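Long-range contact in beta-n-acetylhexosaminidase (Streptococcus pneumoniae, PDB 4AZI), which probably releases terminal non-reducing beta-linked N-acetylglucosamine from glycans by hydrolysis, as a family 20 glycoside hydrolase: residues 272-283 and 321-332. The protein carries 2 engineered substitutions. Numbering follows the deposited sequence.
Sequences FLNTNGDWYYIL and TVGSMLSIWADR. With OAN (O-(2-acetamido-2-deoxy D-glucopyranosylidene) amino-N-phenylcarbamate), chain C.
Tyr-280 and Trp-329 meet in a T-shaped pair where strands 271-282 and 321-329, the seventh and eighth of the TIM barrel, run parallel. The Trp-329 edge points at the Tyr-280 face, with planes at 66°. NE1 of Trp-329 sits over the centre of the Tyr-280 ring, 3.3 Å from its CD1. Gly-277 CA covers the opposite face. With CG anti to its carbonyl carbon (chi1 -58°), Trp-329 reaches back along the strand, bringing NE1 to Tyr-280 and one face to the inhibitor sugar. CAE lies over that face toward the rim, and OAK is 3.3 Å from Trp-329 CE3.

The strands join through backbone bonds such as Trp-329 N to Tyr-281 O, 2.8 Å. Strand 271-282 is broken between Asn-274 and Tyr-280 by a short loop with a 3-10 turn, and a water bridges the gap. It donates to Asn-276 O and Met-325 O and accepts from Ser-327 OG, 2.9 Å away.

Inside the barrel, Met-325 bends at chi3 (74°). This brings CE to Thr-275 OG1 and CG2, and within 3.8 Å of Leu-273 CD2. On the outer face, Leu-283 CD2 packs on Ile-328 CG2 at 3.6 Å, under helix 339-352. Trp-279 CB rests on Leu-326 CD1; its NE1 bonds to Asn-300 O.

At the pocket, Asp-331 grips two hydroxyls: OD1 accepts from OAK and OD2 from OAM. Tyr-280 OH donates to the acetamido oxygen OAN at 2.6 Å.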
loop_
_atom_site.group_PDB
_atom_site.type_symbol
_atom_site.label_atom_id
_atom_site.label_comp_id
_atom_site.label_asym_id
_atom_site.label_seq_id
_atom_site.Cartn_x
_atom_site.Cartn_y
_atom_site.Cartn_z
ATOM N N PHE A 272 10.154 8.758 4.989
ATOM C CA PHE A 272 10.103 7.547 4.178
ATOM C C PHE A 272 9.337 6.428 4.844
ATOM O O PHE A 272 9.448 6.240 6.049
ATOM C CB PHE A 272 11.529 7.033 3.876
ATOM C CG PHE A 272 12.386 8.004 3.111
ATOM C CD1 PHE A 272 12.136 8.266 1.768
ATOM C CD2 PHE A 272 13.459 8.637 3.724
ATOM C CE1 PHE A 272 12.926 9.143 1.053
ATOM C CE2 PHE A 272 14.255 9.520 3.014
ATOM C CZ PHE A 272 13.987 9.774 1.674
ATOM N N LEU A 273 8.568 5.693 4.048
ATOM C CA LEU A 273 8.149 4.348 4.406
ATOM C C LEU A 273 9.058 3.413 3.603
ATOM O O LEU A 273 8.992 3.396 2.365
ATOM C CB LEU A 273 6.671 4.105 4.081
ATOM C CG LEU A 273 6.151 2.669 4.349
ATOM C CD1 LEU A 273 6.300 2.272 5.817
ATOM C CD2 LEU A 273 4.710 2.488 3.888
ATOM N N ASN A 274 9.936 2.692 4.313
ATOM C CA ASN A 274 10.969 1.844 3.685
ATOM C C ASN A 274 10.356 0.624 2.997
ATOM O O ASN A 274 10.068 -0.384 3.632
ATOM C CB ASN A 274 12.032 1.431 4.718
ATOM C CG ASN A 274 13.176 0.612 4.118
ATOM O OD1 ASN A 274 13.314 0.486 2.898
ATOM N ND2 ASN A 274 14.009 0.056 4.990
ATOM N N THR A 275 10.183 0.742 1.687
ATOM C CA THR A 275 9.463 -0.224 0.879
ATOM C C THR A 275 10.449 -0.933 -0.045
ATOM O O THR A 275 10.241 -1.029 -1.257
ATOM C CB THR A 275 8.372 0.507 0.079
ATOM O OG1 THR A 275 7.593 1.296 0.991
ATOM C CG2 THR A 275 7.446 -0.462 -0.657
ATOM N N ASN A 276 11.530 -1.433 0.551
ATOM C CA ASN A 276 12.678 -1.920 -0.213
ATOM C C ASN A 276 12.310 -2.982 -1.220
ATOM O O ASN A 276 11.686 -3.974 -0.863
ATOM C CB ASN A 276 13.739 -2.468 0.733
ATOM C CG ASN A 276 15.126 -2.353 0.164
ATOM O OD1 ASN A 276 15.352 -2.643 -1.004
ATOM N ND2 ASN A 276 16.064 -1.905 0.988
ATOM N N GLY A 277 12.681 -2.756 -2.479
ATOM C CA GLY A 277 12.539 -3.756 -3.542
ATOM C C GLY A 277 13.151 -5.104 -3.175
ATOM O O GLY A 277 12.764 -6.146 -3.709
ATOM N N ASP A 278 14.093 -5.087 -2.238
ATOM C CA ASP A 278 14.709 -6.315 -1.724
ATOM C C ASP A 278 13.667 -7.294 -1.181
ATOM O O ASP A 278 13.864 -8.505 -1.215
ATOM C CB ASP A 278 15.718 -5.967 -0.618
ATOM C CG ASP A 278 17.028 -5.411 -1.159
ATOM O OD1 ASP A 278 17.197 -5.354 -2.400
ATOM O OD2 ASP A 278 17.891 -5.027 -0.338
ATOM N N TRP A 279 12.558 -6.757 -0.675
ATOM C CA TRP A 279 11.501 -7.575 -0.073
ATOM C C TRP A 279 10.316 -7.875 -0.982
ATOM O O TRP A 279 9.280 -8.352 -0.510
ATOM C CB TRP A 279 11.040 -6.949 1.255
ATOM C CG TRP A 279 12.175 -6.663 2.222
ATOM C CD1 TRP A 279 13.247 -7.489 2.539
ATOM C CD2 TRP A 279 12.375 -5.455 3.042
ATOM N NE1 TRP A 279 14.080 -6.886 3.453
ATOM C CE2 TRP A 279 13.613 -5.671 3.799
ATOM C CE3 TRP A 279 11.685 -4.256 3.205
ATOM C CZ2 TRP A 279 14.117 -4.714 4.680
ATOM C CZ3 TRP A 279 12.202 -3.299 4.091
ATOM C CH2 TRP A 279 13.384 -3.530 4.818
ATOM N N TYR A 280 10.453 -7.613 -2.285
ATOM C CA TYR A 280 9.371 -7.849 -3.257
ATOM C C TYR A 280 9.201 -9.346 -3.566
ATOM O O TYR A 280 10.191 -10.064 -3.704
ATOM C CB TYR A 280 9.661 -7.112 -4.571
ATOM C CG TYR A 280 9.303 -5.634 -4.618
ATOM C CD1 TYR A 280 8.954 -4.931 -3.461
ATOM C CD2 TYR A 280 9.332 -4.937 -5.824
ATOM C CE1 TYR A 280 8.634 -3.575 -3.508
ATOM C CE2 TYR A 280 9.015 -3.587 -5.882
ATOM C CZ TYR A 280 8.653 -2.913 -4.728
ATOM O OH TYR A 280 8.328 -1.567 -4.786
ATOM N N TYR A 281 7.955 -9.798 -3.686
ATOM C CA TYR A 281 7.649 -11.134 -4.225
ATOM C C TYR A 281 6.491 -11.074 -5.214
ATOM O O TYR A 281 5.424 -10.559 -4.882
ATOM C CB TYR A 281 7.322 -12.149 -3.124
ATOM C CG TYR A 281 6.834 -13.486 -3.678
ATOM C CD1 TYR A 281 7.621 -14.223 -4.573
ATOM C CD2 TYR A 281 5.580 -14.000 -3.326
ATOM C CE1 TYR A 281 7.177 -15.431 -5.094
ATOM C CE2 TYR A 281 5.128 -15.215 -3.840
ATOM C CZ TYR A 281 5.935 -15.927 -4.723
ATOM O OH TYR A 281 5.503 -17.133 -5.243
ATOM N N ILE A 282 6.719 -11.600 -6.419
ATOM C CA ILE A 282 5.685 -11.709 -7.450
ATOM C C ILE A 282 5.132 -13.123 -7.379
ATOM O O ILE A 282 5.897 -14.091 -7.461
ATOM C CB ILE A 282 6.252 -11.425 -8.870
ATOM C CG1 ILE A 282 6.747 -9.971 -8.983
ATOM C CG2 ILE A 282 5.214 -11.718 -9.949
ATOM C CD1 ILE A 282 7.712 -9.733 -10.136
ATOM N N LEU A 283 3.814 -13.245 -7.214
ATOM C CA LEU A 283 3.164 -14.557 -7.136
ATOM C C LEU A 283 3.605 -15.452 -8.292
ATOM O O LEU A 283 3.525 -15.056 -9.461
ATOM C CB LEU A 283 1.634 -14.423 -7.144
ATOM C CG LEU A 283 0.907 -13.548 -6.113
ATOM C CD1 LEU A 283 -0.603 -13.716 -6.270
ATOM C CD2 LEU A 283 1.333 -13.856 -4.683
ATOM N N THR A 321 13.033 6.890 8.839
ATOM C CA THR A 321 11.930 6.180 8.220
ATOM C C THR A 321 10.838 6.135 9.271
ATOM O O THR A 321 11.133 6.246 10.463
ATOM C CB THR A 321 12.337 4.759 7.794
ATOM O OG1 THR A 321 12.628 3.960 8.954
ATOM C CG2 THR A 321 13.559 4.816 6.913
ATOM N N VAL A 322 9.586 6.040 8.838
ATOM C CA VAL A 322 8.472 5.858 9.785
ATOM C C VAL A 322 8.217 4.362 10.021
ATOM O O VAL A 322 7.416 3.981 10.880
ATOM C CB VAL A 322 7.174 6.567 9.321
ATOM C CG1 VAL A 322 7.402 8.063 9.138
ATOM C CG2 VAL A 322 6.618 5.929 8.046
ATOM N N GLY A 323 8.916 3.525 9.253
ATOM C CA GLY A 323 8.754 2.077 9.303
ATOM C C GLY A 323 9.068 1.428 7.966
ATOM O O GLY A 323 9.665 2.053 7.097
ATOM N N SER A 324 8.629 0.183 7.795
ATOM C CA SER A 324 8.982 -0.604 6.628
ATOM C C SER A 324 7.814 -1.419 6.101
ATOM O O SER A 324 6.912 -1.806 6.857
ATOM C CB SER A 324 10.155 -1.539 6.950
ATOM O OG SER A 324 11.359 -0.813 7.092
ATOM N N MET A 325 7.854 -1.684 4.798
ATOM C CA MET A 325 6.796 -2.407 4.115
ATOM C C MET A 325 7.362 -3.527 3.233
ATOM O O MET A 325 8.253 -3.295 2.426
ATOM C CB MET A 325 5.970 -1.428 3.277
ATOM C CG MET A 325 4.845 -2.063 2.474
ATOM S SD MET A 325 3.512 -0.891 2.137
ATOM C CE MET A 325 4.249 0.140 0.876
ATOM N N LEU A 326 6.843 -4.737 3.416
ATOM C CA LEU A 326 7.153 -5.870 2.544
ATOM C C LEU A 326 6.001 -6.041 1.542
ATOM O O LEU A 326 4.825 -5.940 1.916
ATOM C CB LEU A 326 7.383 -7.142 3.370
ATOM C CG LEU A 326 7.763 -8.434 2.641
ATOM C CD1 LEU A 326 8.842 -9.188 3.406
ATOM C CD2 LEU A 326 6.537 -9.312 2.427
ATOM N N SER A 327 6.339 -6.302 0.280
ATOM C CA SER A 327 5.372 -6.157 -0.804
ATOM C C SER A 327 5.147 -7.405 -1.652
ATOM O O SER A 327 6.102 -8.000 -2.175
ATOM C CB SER A 327 5.757 -4.996 -1.717
ATOM O OG SER A 327 6.088 -3.829 -0.986
ATOM N N ILE A 328 3.869 -7.762 -1.800
ATOM C CA ILE A 328 3.432 -8.915 -2.593
ATOM C C ILE A 328 2.769 -8.406 -3.872
ATOM O O ILE A 328 1.736 -7.742 -3.815
ATOM C CB ILE A 328 2.437 -9.809 -1.814
ATOM C CG1 ILE A 328 2.976 -10.188 -0.421
ATOM C CG2 ILE A 328 2.098 -11.070 -2.607
ATOM C CD1 ILE A 328 4.380 -10.788 -0.391
ATOM N N TRP A 329 3.371 -8.695 -5.022
ATOM C CA TRP A 329 2.857 -8.162 -6.289
ATOM C C TRP A 329 2.229 -9.210 -7.172
ATOM O O TRP A 329 2.528 -10.400 -7.053
ATOM C CB TRP A 329 3.946 -7.411 -7.042
ATOM C CG TRP A 329 4.557 -6.250 -6.286
ATOM C CD1 TRP A 329 5.753 -6.248 -5.573
ATOM C CD2 TRP A 329 4.039 -4.871 -6.163
ATOM N NE1 TRP A 329 6.005 -5.008 -5.037
ATOM C CE2 TRP A 329 5.013 -4.139 -5.343
ATOM C CE3 TRP A 329 2.901 -4.204 -6.614
ATOM C CZ2 TRP A 329 4.842 -2.797 -5.014
ATOM C CZ3 TRP A 329 2.742 -2.844 -6.277
ATOM C CH2 TRP A 329 3.689 -2.161 -5.500
ATOM N N ALA A 330 1.349 -8.772 -8.071
ATOM C CA ALA A 330 0.611 -9.687 -8.924
ATOM C C ALA A 330 0.841 -9.504 -10.427
ATOM O O ALA A 330 -0.090 -9.698 -11.216
ATOM C CB ALA A 330 -0.871 -9.610 -8.593
ATOM N N ASP A 331 2.072 -9.166 -10.822
ATOM C CA ASP A 331 2.427 -8.893 -12.235
ATOM C C ASP A 331 1.811 -9.855 -13.258
ATOM O O ASP A 331 1.368 -9.442 -14.326
ATOM C CB ASP A 331 3.950 -8.851 -12.415
ATOM C CG ASP A 331 4.609 -7.734 -11.611
ATOM O OD1 ASP A 331 4.186 -7.478 -10.458
ATOM O OD2 ASP A 331 5.558 -7.112 -12.129
ATOM N N ARG A 332 1.805 -11.139 -12.932
ATOM C CA ARG A 332 1.053 -12.113 -13.706
ATOM C C ARG A 332 -0.109 -12.578 -12.827
ATOM O O ARG A 332 0.050 -13.477 -11.999
ATOM C CB ARG A 332 1.968 -13.263 -14.149
ATOM C CG ARG A 332 3.061 -12.819 -15.121
ATOM C CD ARG A 332 4.185 -13.841 -15.267
ATOM N NE ARG A 332 4.893 -14.041 -14.003
ATOM C CZ ARG A 332 4.896 -15.174 -13.301
ATOM N NH1 ARG A 332 4.244 -16.252 -13.739
ATOM N NH2 ARG A 332 5.559 -15.231 -12.155
HETATM C CAH OAN C . 6.432 0.780 -7.127
HETATM C CAG OAN C . 6.640 -0.606 -7.758
HETATM O OAN OAN C . 7.196 -1.492 -7.125
HETATM N NAI OAN C . 6.189 -0.740 -9.006
HETATM C CAB OAN C . 6.268 -1.983 -9.803
HETATM C CAC OAN C . 5.094 -2.897 -9.447
HETATM O OAJ OAN C . 3.934 -2.487 -10.184
HETATM C CAD OAN C . 5.413 -4.352 -9.758
HETATM O OAK OAN C . 4.266 -5.121 -9.425
HETATM C CAE OAN C . 6.605 -4.805 -8.902
HETATM C CAF OAN C . 7.066 -6.244 -9.153
HETATM O OAM OAN C . 7.580 -6.378 -10.482
HETATM O OAL OAN C . 7.762 -3.937 -9.044
HETATM C CAA OAN C . 7.620 -2.707 -9.626
HETATM N NAY OAN C . 8.722 -2.118 -10.039
HETATM O OAQ OAN C . 9.879 -2.817 -9.854
HETATM C CAP OAN C . 10.838 -2.580 -10.798
HETATM O OAR OAN C . 11.947 -3.106 -10.686
HETATM N NAO OAN C . 10.497 -1.774 -11.816
HETATM C CAS OAN C . 11.309 -1.390 -12.812
HETATM C CAT OAN C . 11.409 -0.026 -13.086
HETATM C CAU OAN C . 12.234 0.431 -14.114
HETATM C CAV OAN C . 12.969 -0.478 -14.873
HETATM C CAW OAN C . 12.874 -1.851 -14.607
HETATM C CAX OAN C . 12.044 -2.309 -13.580
HETATM O O HOH W 1 8.846 -4.099 -0.130
HETATM O O HOH W 2 2.109 -12.451 -10.456
#